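Local coordinates for protein D-alanyl transferase DltD (Enterococcus faecium TX0133A04, PDB 6PFX) that probably takes part in D-alanylation of lipoteichoic acid in the Gram-positive cell envelope, as a member of the SGNH-hydrolase-like DltD family, at residues S45-R50 and I101-W106; R50-H55 and L349-W354; F239-D244 and E344-L349; P255-S260 and E298-Y303. One frame throughout, in Å; residues are numbered along the deposited sequence.

Interaction 1: S45-R50 and I101-W106; sequences SSELSR and IISPQW
The two loops that leave strands 39-43 and 97-101 at the C-terminal side of the parallel sheet meet here, Ser45 and Glu47 facing Ile101, Ser103 and Trp106. Glu47 doubles back, its chain bent at chi2 (-74°), so that its carboxylate holds Ser45 twice: OE1 uses its syn lone pair for Ser45 OG at 2.9 Å, and OE2 takes Ser45 N at 2.8 Å from above the carboxylate plane. The same OE2 rests on the branch point of Ile101, 3.5 Å from CB, as the two side chains slide past each other in opposite directions. In SGNH hydrolases the loop after the first strand of the sheet carries the nucleophilic serine; Ser46, whose OG lies beside His348 NE2, is consistent with that role, and Glu47 fixes the residue just before it. Water 1 bridges the loops, donating to Glu47 OE2 at 2.7 Å and to Ile101 O at 2.8 Å while accepting from Ser103 OG. Ser45 OG also lies at the indole edge of Trp106, near its plane, 3.6 Å from NE1. Ser103 CB sits 3.5 Å above one face of that indole, offset toward the rim.

Interaction 2: R50-H55 and L349-W354; sequences RISPFH and LGWKGW
Phe54 lies against the first turn of helix 351-365, between Trp351 and Trp354, and it gets there through a compact loop: a type I turn from Ser52 to His55 that ends at the N-cap of helix 56-62. Within it Ser52 makes an ST turn, its OG accepting from Phe54 N at 3.1 Å over a nearly straight bond (162°). With CG anti to the carbonyl carbon (chi1 -46°), the Phe54 ring is carried out over the helix start, where its side chain and that of Trp351 cross obliquely. CD2 of Phe54 touches Trp351 CB at 3.8 Å and lies at the edge of the indole, near its plane, while Phe54 CB comes to 3.5 Å from Trp351 O. Ser52 CB meets Trp351 CD1 at 3.9 Å. Trp354 lies against Leu349 of its own segment, whose CD1 sits over one face of the indole, offset toward the rim. The imidazole of His55, turned about 49° to the five-membered ring of Trp354, keeps its polar atoms busy elsewhere, with ND1 capping Ser57 N and NE2 bonded to Leu48 O. Arg50 brings CG of its side chain up to Leu349 O. Phe54 O is in contact with Trp354 CB at 3.3 Å, and water 2 donates at 2.8 Å both to Phe54 O and to Trp354 O.

Interaction 3: F239-D244 and E344-L349; sequences FGLKND and EDTIHL
Lys242 and Glu344 extend alongside each other in a common direction, tied at their roots by the hydrogen bond from Lys242 N to Glu344 O, 3.0 Å long and nearly in line with the carbonyl. From there the lysine can be followed outward. Its CB lies 3.5 Å from that same Glu344 O; CG is placed anti to the backbone N (chi1 -173°), which sends the chain along the glutamate, and CD packs on Glu344 CD at 3.6 Å. Then chi4 bends the end away, and NZ closes a salt bridge to Asp244 OD1 at 2.9 Å, approaching from above the carboxylate plane. Glu344 OE1 pairs instead with Arg50 NH2. Leu241 CD2 presses on the backbone of Asp345, 3.5 Å from its C, and reaches Thr346 CG2. Asp345 is firmly set: OD1 accepts from Ile347 N, an Asx turn, and from His348 N, which extends it to an Asx motif, and OD2 offers its syn lone pair to His348 ND1 at 2.8 Å, in the imidazole plane. With Ser46 beside His348 NE2, the Asp-x-x-His spacing is that of the acid and histidine in SGNH hydrolases, consistent with a Ser-His-Asp triad here.

Interaction 4: P255-S260 and E298-Y303; sequences PELKQS and EKWSDY
Tyr303 O, near the end of helix 298-304, is approached by several groups at once. Gln259 N gives it an almost straight hydrogen bond (3.0 Å, 170°) that lies in the carbonyl plane on a lone pair. Lys258 CA adds a CA-H...O contact at 3.6 Å. Water 3 stands 2.7 Å from Tyr303 O and accepts from Lys258 NZ at 3.0 Å. The NH that does the work comes from a type II turn, Leu257 to Ser260, in which Gln259 takes the positive phi (62°) such a turn needs at its third position. Leu257 O steadies the turn, receiving Ser260 N and Ser260 OG from the same face of its plane, the hydroxyl at 2.7 Å. The aromatic ring of Tyr303 then lies under Lys258, whose CA sits over one face, offset toward the rim. The aliphatic part of the lysine crosses the tyrosine at about a right angle, with CB 3.6 Å from CZ and CG 3.7 Å from CE1. Beyond the ring, Tyr303 OH bonds to Glu254 O and brushes Pro255 CA. One turn back along the same helix, Trp300 offers the edge of its indole to Leu257, whose CD1 meets CH2 at 3.9 Å near the ring plane. Mostly at the surface, the contact docks the type II turn 257-260 on helix 298-304, the short helix that follows strand 288-293 in the alpha/beta fold of this SGNH-like protein.

Interactions 1 and 3 supply the parts of the probable Ser-His-Asp triad: Ser46 comes from the loop 45-50, Asp345 and His348 from 344-349, although the Ser46 OG to His348 NE2 approach is modelled too short to be judged. Interaction 2 lies beside both, sharing Arg50 with the first and Leu349 with the third, and the Arg50-Glu344 salt bridge ties all three together. Leu48 CD2 packs on Trp354 CH2 at 3.7 Å, and Gly350 CA on Glu344 CB at 3.8 Å. Interaction 4 is more peripheral, its centre about 20 Å from that of interaction 1, yet Thr346 CG2 reaches Trp300 NE1 at 3.3 Å and the Phe239 ring packs on Trp300 and Tyr303, joining it to interaction 3.

Interaction 1: S45-R50 and I101-W106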
# COMPACT_ATOMS: atom_id res chain seq x y z
N SER A 45 2.93 2.77 0.33
CA SER A 45 3.15 3.90 1.24
C SER A 45 4.29 4.75 0.68
O SER A 45 4.39 4.89 -0.54
CB SER A 45 3.36 3.44 2.68
OG SER A 45 4.26 2.37 2.78
N SER A 46 5.16 5.28 1.54
CA SER A 46 6.10 6.31 1.12
C SER A 46 7.09 5.84 0.06
O SER A 46 7.67 6.68 -0.64
CB SER A 46 6.87 6.86 2.33
OG SER A 46 7.46 5.81 3.07
N GLU A 47 7.30 4.53 -0.10
CA GLU A 47 8.25 4.06 -1.10
C GLU A 47 7.81 4.45 -2.50
O GLU A 47 8.64 4.50 -3.42
CB GLU A 47 8.43 2.54 -0.99
CG GLU A 47 7.23 1.69 -1.42
CD GLU A 47 6.09 1.69 -0.43
OE1 GLU A 47 6.23 2.16 0.72
OE2 GLU A 47 5.01 1.20 -0.81
N LEU A 48 6.53 4.71 -2.70
CA LEU A 48 6.08 5.05 -4.04
C LEU A 48 6.52 6.44 -4.48
O LEU A 48 6.42 6.75 -5.67
CB LEU A 48 4.56 4.91 -4.13
CG LEU A 48 4.04 3.47 -4.09
CD1 LEU A 48 2.52 3.46 -3.92
CD2 LEU A 48 4.44 2.72 -5.34
N SER A 49 7.00 7.27 -3.57
CA SER A 49 7.55 8.56 -3.95
C SER A 49 9.03 8.50 -4.32
O SER A 49 9.62 9.54 -4.64
CB SER A 49 7.38 9.57 -2.81
OG SER A 49 8.29 9.28 -1.76
N ARG A 50 9.66 7.32 -4.29
CA ARG A 50 11.09 7.22 -4.56
C ARG A 50 11.29 7.20 -6.08
O ARG A 50 11.55 6.16 -6.69
CB ARG A 50 11.70 5.99 -3.90
CG ARG A 50 11.52 5.89 -2.38
CD ARG A 50 12.09 7.09 -1.63
NE ARG A 50 11.26 8.28 -1.75
CZ ARG A 50 11.71 9.53 -1.65
NH1 ARG A 50 10.88 10.55 -1.78
NH2 ARG A 50 13.01 9.75 -1.44
N ILE A 101 2.09 -3.01 -2.57
CA ILE A 101 3.34 -3.17 -1.83
C ILE A 101 3.00 -3.30 -0.35
O ILE A 101 2.46 -2.36 0.25
CB ILE A 101 4.29 -1.98 -2.06
CG1 ILE A 101 4.38 -1.56 -3.53
CG2 ILE A 101 5.67 -2.31 -1.51
CD1 ILE A 101 4.91 -2.58 -4.42
N ILE A 102 3.33 -4.45 0.25
CA ILE A 102 3.05 -4.74 1.66
C ILE A 102 4.29 -4.36 2.47
O ILE A 102 5.33 -5.01 2.35
CB ILE A 102 2.79 -6.24 1.85
CG1 ILE A 102 1.65 -6.75 0.97
CG2 ILE A 102 2.47 -6.55 3.33
CD1 ILE A 102 1.47 -8.26 1.02
N SER A 103 4.19 -3.34 3.33
CA SER A 103 5.32 -2.98 4.19
C SER A 103 5.29 -3.80 5.48
O SER A 103 4.32 -3.71 6.23
CB SER A 103 5.27 -1.50 4.55
OG SER A 103 5.47 -0.69 3.41
N PRO A 104 6.34 -4.57 5.80
CA PRO A 104 6.35 -5.28 7.09
C PRO A 104 6.17 -4.36 8.30
O PRO A 104 5.53 -4.76 9.28
CB PRO A 104 7.72 -5.99 7.07
CG PRO A 104 8.05 -6.14 5.56
CD PRO A 104 7.55 -4.84 4.99
N GLN A 105 6.66 -3.11 8.20
CA GLN A 105 6.63 -2.19 9.33
C GLN A 105 5.22 -1.75 9.69
O GLN A 105 5.01 -1.20 10.78
CB GLN A 105 7.46 -0.95 9.03
CG GLN A 105 8.90 -1.23 8.70
CD GLN A 105 9.09 -1.80 7.31
OE1 GLN A 105 8.28 -1.55 6.40
NE2 GLN A 105 10.13 -2.61 7.13
N TRP A 106 4.25 -1.96 8.81
CA TRP A 106 2.89 -1.65 9.19
C TRP A 106 2.40 -2.53 10.33
O TRP A 106 1.50 -2.14 11.08
CB TRP A 106 1.95 -1.92 8.03
CG TRP A 106 2.07 -1.03 6.85
CD1 TRP A 106 2.76 0.14 6.74
CD2 TRP A 106 1.44 -1.25 5.59
NE1 TRP A 106 2.58 0.67 5.48
CE2 TRP A 106 1.78 -0.18 4.75
CE3 TRP A 106 0.62 -2.26 5.09
CZ2 TRP A 106 1.32 -0.09 3.43
CZ3 TRP A 106 0.17 -2.18 3.78
CH2 TRP A 106 0.53 -1.10 2.97
O HOH W 1 4.15 -0.34 1.29

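Interaction 2: R50-H55 and L349-W354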
# COMPACT_ATOMS: atom_id res chain seq x y z
N ARG A 50 9.66 7.32 -4.29
CA ARG A 50 11.09 7.22 -4.56
C ARG A 50 11.29 7.20 -6.08
O ARG A 50 11.55 6.16 -6.69
CB ARG A 50 11.70 5.99 -3.90
CG ARG A 50 11.52 5.89 -2.38
CD ARG A 50 12.09 7.09 -1.63
NE ARG A 50 11.26 8.28 -1.75
CZ ARG A 50 11.71 9.53 -1.65
NH1 ARG A 50 10.88 10.55 -1.78
NH2 ARG A 50 13.01 9.75 -1.44
N ILE A 51 11.20 8.38 -6.69
CA ILE A 51 11.36 8.50 -8.14
C ILE A 51 12.85 8.41 -8.48
O ILE A 51 13.65 9.26 -8.07
CB ILE A 51 10.76 9.80 -8.68
CG1 ILE A 51 9.32 10.01 -8.19
CG2 ILE A 51 10.78 9.78 -10.23
CD1 ILE A 51 8.30 9.16 -8.87
N SER A 52 13.21 7.38 -9.23
CA SER A 52 14.55 7.15 -9.75
C SER A 52 14.32 6.58 -11.15
O SER A 52 13.17 6.35 -11.54
CB SER A 52 15.29 6.13 -8.91
OG SER A 52 14.82 4.82 -9.16
N PRO A 53 15.37 6.30 -11.91
CA PRO A 53 15.16 5.71 -13.24
C PRO A 53 14.42 4.38 -13.21
O PRO A 53 13.88 3.98 -14.25
CB PRO A 53 16.59 5.56 -13.80
CG PRO A 53 17.38 6.60 -13.06
CD PRO A 53 16.79 6.63 -11.67
N PHE A 54 14.33 3.71 -12.05
CA PHE A 54 13.78 2.35 -11.93
C PHE A 54 12.39 2.31 -11.32
O PHE A 54 11.79 1.23 -11.26
CB PHE A 54 14.77 1.46 -11.17
CG PHE A 54 16.15 1.64 -11.67
CD1 PHE A 54 16.54 1.07 -12.87
CD2 PHE A 54 17.03 2.48 -11.01
CE1 PHE A 54 17.79 1.30 -13.39
CE2 PHE A 54 18.30 2.70 -11.52
CZ PHE A 54 18.68 2.12 -12.71
N HIS A 55 11.87 3.45 -10.91
CA HIS A 55 10.51 3.54 -10.38
C HIS A 55 9.49 3.11 -11.43
O HIS A 55 9.69 3.35 -12.63
CB HIS A 55 10.32 5.00 -9.98
CG HIS A 55 9.00 5.31 -9.38
ND1 HIS A 55 7.86 5.47 -10.13
CD2 HIS A 55 8.64 5.51 -8.09
CE1 HIS A 55 6.84 5.74 -9.33
NE2 HIS A 55 7.29 5.76 -8.09
N LEU A 349 11.91 0.73 -0.90
CA LEU A 349 12.50 0.18 -2.11
C LEU A 349 13.29 1.25 -2.85
O LEU A 349 12.90 2.42 -2.90
CB LEU A 349 11.41 -0.34 -3.04
CG LEU A 349 10.82 -1.70 -2.70
CD1 LEU A 349 9.60 -1.90 -3.58
CD2 LEU A 349 11.81 -2.81 -2.92
N GLY A 350 14.41 0.82 -3.44
CA GLY A 350 15.37 1.67 -4.10
C GLY A 350 15.70 1.10 -5.48
O GLY A 350 14.98 0.33 -6.04
N TRP A 351 16.89 1.49 -5.96
CA TRP A 351 17.23 1.29 -7.37
C TRP A 351 17.11 -0.17 -7.80
O TRP A 351 16.37 -0.51 -8.74
CB TRP A 351 18.63 1.84 -7.63
CG TRP A 351 18.83 3.23 -7.05
CD1 TRP A 351 18.58 4.42 -7.67
CD2 TRP A 351 19.32 3.55 -5.73
NE1 TRP A 351 18.87 5.46 -6.82
CE2 TRP A 351 19.33 4.96 -5.63
CE3 TRP A 351 19.74 2.79 -4.63
CZ2 TRP A 351 19.76 5.62 -4.48
CZ3 TRP A 351 20.17 3.45 -3.48
CH2 TRP A 351 20.17 4.85 -3.42
N LYS A 352 17.84 -1.06 -7.14
CA LYS A 352 17.81 -2.46 -7.54
C LYS A 352 16.50 -3.13 -7.17
O LYS A 352 16.06 -4.06 -7.86
CB LYS A 352 19.01 -3.17 -6.91
CG LYS A 352 20.31 -2.84 -7.64
CD LYS A 352 20.50 -3.69 -8.88
CE LYS A 352 20.83 -5.13 -8.51
NZ LYS A 352 20.57 -6.06 -9.65
N GLY A 353 15.85 -2.65 -6.10
CA GLY A 353 14.62 -3.26 -5.65
C GLY A 353 13.47 -2.98 -6.60
O GLY A 353 12.73 -3.90 -6.98
N TRP A 354 13.31 -1.72 -6.99
CA TRP A 354 12.32 -1.39 -8.02
C TRP A 354 12.63 -2.09 -9.33
O TRP A 354 11.71 -2.51 -10.05
CB TRP A 354 12.21 0.13 -8.21
CG TRP A 354 11.36 0.81 -7.17
CD1 TRP A 354 11.74 1.84 -6.35
CD2 TRP A 354 9.99 0.53 -6.85
NE1 TRP A 354 10.69 2.22 -5.55
CE2 TRP A 354 9.61 1.43 -5.83
CE3 TRP A 354 9.04 -0.38 -7.34
CZ2 TRP A 354 8.32 1.43 -5.29
CZ3 TRP A 354 7.77 -0.38 -6.80
CH2 TRP A 354 7.43 0.52 -5.78
O HOH W 2 9.79 -0.68 -10.96

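Interaction 3: F239-D244 and E344-L349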
# COMPACT_ATOMS: atom_id res chain seq x y z
N PHE A 239 26.16 1.85 5.79
CA PHE A 239 24.97 1.02 5.80
C PHE A 239 24.28 0.92 4.45
O PHE A 239 23.24 0.26 4.36
CB PHE A 239 23.95 1.56 6.82
CG PHE A 239 24.50 1.68 8.20
CD1 PHE A 239 24.89 0.57 8.90
CD2 PHE A 239 24.60 2.92 8.81
CE1 PHE A 239 25.40 0.69 10.19
CE2 PHE A 239 25.10 3.05 10.09
CZ PHE A 239 25.50 1.93 10.78
N GLY A 240 24.80 1.56 3.42
CA GLY A 240 24.12 1.53 2.14
C GLY A 240 22.91 2.42 2.06
O GLY A 240 22.05 2.20 1.20
N LEU A 241 22.82 3.44 2.92
CA LEU A 241 21.68 4.34 2.94
C LEU A 241 21.96 5.54 2.04
O LEU A 241 23.10 6.01 1.94
CB LEU A 241 21.40 4.85 4.36
CG LEU A 241 21.19 3.78 5.43
CD1 LEU A 241 21.15 4.39 6.83
CD2 LEU A 241 19.91 3.01 5.17
N LYS A 242 20.92 6.03 1.38
CA LYS A 242 21.08 7.23 0.56
C LYS A 242 21.62 8.36 1.43
O LYS A 242 21.13 8.58 2.54
CB LYS A 242 19.74 7.61 -0.05
CG LYS A 242 19.82 8.74 -1.03
CD LYS A 242 18.61 8.79 -1.95
CE LYS A 242 18.74 9.91 -2.95
NZ LYS A 242 18.73 11.24 -2.30
N ASN A 243 22.62 9.08 0.90
CA ASN A 243 23.32 10.10 1.68
C ASN A 243 22.38 11.06 2.40
O ASN A 243 22.53 11.30 3.60
CB ASN A 243 24.31 10.86 0.78
CG ASN A 243 25.50 10.01 0.39
OD1 ASN A 243 25.60 8.86 0.80
ND2 ASN A 243 26.40 10.58 -0.40
N ASP A 244 21.40 11.65 1.70
CA ASP A 244 20.58 12.67 2.37
C ASP A 244 19.72 12.06 3.47
O ASP A 244 19.48 12.70 4.50
CB ASP A 244 19.78 13.50 1.37
CG ASP A 244 18.74 12.69 0.62
OD1 ASP A 244 18.88 11.45 0.55
OD2 ASP A 244 17.78 13.29 0.09
N GLU A 344 16.54 1.98 -0.90
CA GLU A 344 17.11 3.32 -0.89
C GLU A 344 17.55 3.71 0.51
O GLU A 344 18.52 4.45 0.67
CB GLU A 344 16.07 4.32 -1.43
CG GLU A 344 16.62 5.73 -1.58
CD GLU A 344 15.62 6.72 -2.14
OE1 GLU A 344 15.18 7.63 -1.40
OE2 GLU A 344 15.30 6.59 -3.34
N ASP A 345 16.87 3.21 1.53
CA ASP A 345 17.14 3.58 2.91
C ASP A 345 16.73 2.42 3.81
O ASP A 345 16.91 1.25 3.44
CB ASP A 345 16.43 4.89 3.25
CG ASP A 345 14.96 4.86 2.92
OD1 ASP A 345 14.34 3.79 3.12
OD2 ASP A 345 14.41 5.88 2.45
N THR A 346 16.19 2.71 4.98
CA THR A 346 15.89 1.66 5.94
C THR A 346 14.57 0.95 5.68
O THR A 346 14.31 -0.09 6.30
CB THR A 346 15.79 2.26 7.33
OG1 THR A 346 14.80 3.29 7.31
CG2 THR A 346 17.10 2.84 7.76
N ILE A 347 13.71 1.48 4.84
CA ILE A 347 12.44 0.79 4.68
C ILE A 347 11.92 0.84 3.26
O ILE A 347 11.01 0.08 2.91
CB ILE A 347 11.38 1.33 5.67
CG1 ILE A 347 11.19 2.83 5.46
CG2 ILE A 347 11.77 1.00 7.12
CD1 ILE A 347 9.88 3.35 5.98
N HIS A 348 12.48 1.71 2.43
CA HIS A 348 11.90 2.04 1.14
C HIS A 348 12.66 1.39 -0.01
O HIS A 348 13.88 1.53 -0.11
CB HIS A 348 11.90 3.56 0.92
CG HIS A 348 11.13 4.31 1.95
ND1 HIS A 348 11.67 5.36 2.67
CD2 HIS A 348 9.86 4.17 2.39
CE1 HIS A 348 10.76 5.82 3.51
NE2 HIS A 348 9.65 5.12 3.36
N LEU A 349 11.91 0.73 -0.90
CA LEU A 349 12.50 0.18 -2.11
C LEU A 349 13.29 1.25 -2.85
O LEU A 349 12.90 2.42 -2.90
CB LEU A 349 11.41 -0.34 -3.04
CG LEU A 349 10.82 -1.70 -2.70
CD1 LEU A 349 9.60 -1.90 -3.58
CD2 LEU A 349 11.81 -2.81 -2.92

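Interaction 4: P255-S260 and E298-Y303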
# COMPACT_ATOMS: atom_id res chain seq x y z
N PRO A 255 24.61 6.57 17.17
CA PRO A 255 25.05 5.66 18.25
C PRO A 255 23.90 4.99 18.99
O PRO A 255 23.96 3.79 19.29
CB PRO A 255 25.87 6.58 19.18
CG PRO A 255 26.30 7.71 18.31
CD PRO A 255 25.18 7.92 17.32
N GLU A 256 22.86 5.77 19.32
CA GLU A 256 21.72 5.28 20.08
C GLU A 256 20.90 4.26 19.31
O GLU A 256 20.16 3.49 19.92
CB GLU A 256 20.84 6.49 20.43
CG GLU A 256 21.46 7.48 21.42
CD GLU A 256 22.60 8.33 20.85
OE1 GLU A 256 22.67 8.52 19.61
OE2 GLU A 256 23.44 8.81 21.64
N LEU A 257 21.02 4.23 17.99
CA LEU A 257 20.24 3.29 17.19
C LEU A 257 20.83 1.89 17.22
O LEU A 257 20.14 0.94 16.83
CB LEU A 257 20.10 3.83 15.77
CG LEU A 257 19.26 5.10 15.66
CD1 LEU A 257 19.36 5.75 14.30
CD2 LEU A 257 17.80 4.76 15.95
N LYS A 258 22.06 1.73 17.68
CA LYS A 258 22.64 0.39 17.73
C LYS A 258 21.83 -0.49 18.67
O LYS A 258 21.58 -0.13 19.83
CB LYS A 258 24.09 0.46 18.20
CG LYS A 258 24.79 -0.88 18.08
CD LYS A 258 26.22 -0.82 18.66
CE LYS A 258 26.90 -2.17 18.52
NZ LYS A 258 27.27 -2.40 17.10
N GLN A 259 21.44 -1.66 18.17
CA GLN A 259 20.65 -2.66 18.90
C GLN A 259 19.27 -2.17 19.31
O GLN A 259 18.58 -2.84 20.10
CB GLN A 259 21.40 -3.25 20.11
CG GLN A 259 22.52 -4.20 19.75
CD GLN A 259 22.02 -5.47 19.06
OE1 GLN A 259 22.26 -5.68 17.87
NE2 GLN A 259 21.33 -6.33 19.81
N SER A 260 18.82 -1.02 18.78
CA SER A 260 17.57 -0.42 19.24
C SER A 260 16.35 -1.21 18.81
O SER A 260 15.27 -1.01 19.38
CB SER A 260 17.45 1.01 18.72
OG SER A 260 17.47 1.04 17.30
N GLU A 298 20.08 -5.40 5.05
CA GLU A 298 20.74 -6.24 6.05
C GLU A 298 21.87 -5.50 6.76
O GLU A 298 22.13 -5.76 7.94
CB GLU A 298 21.25 -7.54 5.43
CG GLU A 298 21.56 -8.60 6.48
CD GLU A 298 22.02 -9.91 5.87
OE1 GLU A 298 22.36 -10.83 6.64
OE2 GLU A 298 22.05 -10.01 4.62
N LYS A 299 22.55 -4.57 6.09
CA LYS A 299 23.58 -3.80 6.79
C LYS A 299 22.95 -2.99 7.92
O LYS A 299 23.55 -2.84 8.99
CB LYS A 299 24.31 -2.89 5.82
CG LYS A 299 25.26 -3.63 4.89
CD LYS A 299 25.91 -2.69 3.90
CE LYS A 299 26.77 -3.48 2.93
NZ LYS A 299 27.31 -2.65 1.82
N TRP A 300 21.74 -2.49 7.70
CA TRP A 300 21.03 -1.74 8.72
C TRP A 300 20.47 -2.65 9.81
O TRP A 300 20.62 -2.34 10.99
CB TRP A 300 19.89 -0.95 8.07
CG TRP A 300 19.17 -0.09 9.03
CD1 TRP A 300 17.85 -0.16 9.39
CD2 TRP A 300 19.74 0.97 9.80
NE1 TRP A 300 17.56 0.81 10.33
CE2 TRP A 300 18.71 1.51 10.59
CE3 TRP A 300 21.02 1.53 9.88
CZ2 TRP A 300 18.92 2.58 11.45
CZ3 TRP A 300 21.22 2.58 10.74
CH2 TRP A 300 20.18 3.09 11.51
N SER A 301 19.84 -3.77 9.46
CA SER A 301 19.33 -4.66 10.50
C SER A 301 20.47 -5.27 11.31
O SER A 301 20.31 -5.54 12.50
CB SER A 301 18.43 -5.74 9.90
OG SER A 301 19.11 -6.54 8.95
N ASP A 302 21.64 -5.50 10.69
CA ASP A 302 22.79 -5.94 11.46
C ASP A 302 23.10 -4.94 12.57
O ASP A 302 23.44 -5.33 13.69
CB ASP A 302 24.02 -6.07 10.55
CG ASP A 302 24.03 -7.34 9.71
OD1 ASP A 302 23.20 -8.26 9.90
OD2 ASP A 302 24.91 -7.40 8.82
N TYR A 303 22.99 -3.65 12.26
CA TYR A 303 23.31 -2.62 13.23
C TYR A 303 22.22 -2.46 14.28
O TYR A 303 22.52 -2.38 15.48
CB TYR A 303 23.54 -1.29 12.51
CG TYR A 303 23.97 -0.17 13.40
CD1 TYR A 303 25.18 -0.22 14.06
CD2 TYR A 303 23.19 0.96 13.57
CE1 TYR A 303 25.59 0.79 14.87
CE2 TYR A 303 23.60 2.00 14.39
CZ TYR A 303 24.81 1.90 15.03
OH TYR A 303 25.27 2.90 15.86
O HOH W 3 24.63 -3.74 16.47